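Udp-n-acetylglucosamine pyrophosphorylase (Trypanosoma brucei, PDB 4BQH) probably catalyses the formation of UDP-N-acetylglucosamine and diphosphate from UTP and N-acetylglucosamine 1-phosphate, and is captured with an allosteric inhibitor. Local coordinates at residues N44-A47 against G48-F51. Numbering follows the deposited sequence.
Sequences NELA and GVDF. With 9VU ((3S)-3-[2-(1,3-benzodioxol-5-yl)-2-oxidanylidene-ethyl]-4-bromanyl-5-methyl-3-oxidanyl-1H-indol-2-one), chain C.
Val49 overlaps two neighbours with its two methyls: CG2 lies 4.0 Å from CB of Leu46, while CG1 sits over the centre of the Phe51 ring, 4.1 Å above its plane. The torsion accounts for this division, since CG1 is anti to the backbone N (chi1 165°) and is thereby turned to the ring, whereas CG2 stays beside that N on the Leu46 side. Leu46 also meets the ring, CD2 standing 4.5 Å from Phe51 CZ at an oblique approach. Beyond this trio, Pro214 contacts both Leu46 and Phe51.

The backbone from Leu46 to Val49 is a type II beta turn between helices 32-44 and 51-64, with Gly48 at its third position in the positive-phi conformation expected there. Val49 N donates to Leu46 O at 3.1 Å, from 42° out of the carbonyl plane; Arg14 NH2 is a second partner of the same oxygen.

The turn also builds part of the inhibitor pocket. The lactam of 9VU is gripped by paired bonds: its NAG donates to Gly48 O at 2.8 Å, and its OAN accepts from Asp50 N, also at 2.8 Å and nearly straight (167° at the hydrogen). Asp50 CB lies 3.5 Å from OAN, while its OD1 accepts from His53 N, making Asp50 the N-cap of helix 51-64.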
# COMPACT_ATOMS: atom_id res chain seq x y z
N ASN A 44 -10.87 -2.81 20.84
CA ASN A 44 -9.86 -1.98 20.20
C ASN A 44 -9.12 -2.64 19.06
O ASN A 44 -8.58 -1.94 18.20
CB ASN A 44 -8.84 -1.49 21.22
CG ASN A 44 -9.50 -0.77 22.37
OD1 ASN A 44 -10.54 -0.13 22.19
ND2 ASN A 44 -8.91 -0.88 23.55
N GLU A 45 -9.05 -3.98 19.08
CA GLU A 45 -8.27 -4.71 18.06
C GLU A 45 -9.17 -5.48 17.11
O GLU A 45 -8.71 -5.84 16.03
CB GLU A 45 -7.29 -5.69 18.70
CG GLU A 45 -6.27 -5.03 19.60
CD GLU A 45 -5.32 -6.05 20.18
OE1 GLU A 45 -4.66 -6.79 19.41
OE2 GLU A 45 -5.22 -6.14 21.42
N LEU A 46 -10.39 -5.79 17.54
CA LEU A 46 -11.37 -6.45 16.66
C LEU A 46 -12.66 -5.63 16.51
O LEU A 46 -13.76 -6.18 16.38
CB LEU A 46 -11.70 -7.88 17.15
CG LEU A 46 -10.50 -8.82 16.98
CD1 LEU A 46 -9.87 -9.00 18.33
CD2 LEU A 46 -10.91 -10.15 16.35
N ALA A 47 -12.51 -4.31 16.56
CA ALA A 47 -13.65 -3.41 16.41
C ALA A 47 -14.43 -3.75 15.13
O ALA A 47 -13.83 -3.98 14.07
CB ALA A 47 -13.17 -1.96 16.37
N GLY A 48 -15.75 -3.83 15.25
CA GLY A 48 -16.61 -4.02 14.10
C GLY A 48 -16.75 -5.45 13.60
O GLY A 48 -17.69 -5.74 12.86
N VAL A 49 -15.84 -6.35 14.03
CA VAL A 49 -15.88 -7.75 13.59
C VAL A 49 -17.19 -8.41 13.99
O VAL A 49 -17.62 -8.34 15.15
CB VAL A 49 -14.69 -8.57 14.18
CG1 VAL A 49 -14.93 -10.08 14.03
CG2 VAL A 49 -13.36 -8.13 13.55
N ASP A 50 -17.83 -9.05 13.01
CA ASP A 50 -19.09 -9.73 13.21
C ASP A 50 -18.78 -11.22 13.41
O ASP A 50 -18.45 -11.93 12.47
CB ASP A 50 -19.98 -9.48 11.98
CG ASP A 50 -21.36 -10.13 12.06
OD1 ASP A 50 -21.58 -11.12 12.78
OD2 ASP A 50 -22.25 -9.65 11.34
N PHE A 51 -18.85 -11.66 14.66
CA PHE A 51 -18.40 -13.02 15.00
C PHE A 51 -19.25 -14.10 14.35
O PHE A 51 -18.71 -15.09 13.87
CB PHE A 51 -18.28 -13.18 16.54
CG PHE A 51 -17.11 -12.43 17.11
CD1 PHE A 51 -15.83 -12.98 17.08
CD2 PHE A 51 -17.27 -11.16 17.66
CE1 PHE A 51 -14.74 -12.28 17.58
CE2 PHE A 51 -16.19 -10.46 18.17
CZ PHE A 51 -14.93 -11.01 18.14
OAN 9VU C . -16.95 -8.81 10.33
CAH 9VU C . -17.01 -7.74 9.70
NAG 9VU C . -17.51 -6.61 10.21
CAC 9VU C . -17.46 -5.64 9.25
CAB 9VU C . -17.87 -4.37 9.33
CAA 9VU C . -17.79 -3.48 8.24
CAF 9VU C . -17.27 -3.97 7.04
CAJ 9VU C . -17.17 -3.10 5.90
CAE 9VU C . -16.85 -5.32 7.01
BRA 9VU C . -16.09 -5.93 5.38
CAD 9VU C . -16.94 -6.14 8.10
CAI 9VU C . -16.64 -7.52 8.35
OAL 9VU C . -17.49 -8.36 7.56
CAM 9VU C . -15.20 -7.98 7.98
CAO 9VU C . -14.10 -7.35 8.86
OAP 9VU C . -14.46 -6.71 9.86
CAQ 9VU C . -12.74 -7.58 8.51
CAV 9VU C . -12.35 -8.08 7.26
CAU 9VU C . -11.06 -8.30 6.95
OAY 9VU C . -10.53 -8.76 5.79
CAX 9VU C . -9.19 -9.18 6.16
OAW 9VU C . -8.87 -8.33 7.27
CAT 9VU C . -10.09 -8.04 7.82
CAS 9VU C . -10.38 -7.55 9.04
CAR 9VU C . -11.70 -7.30 9.40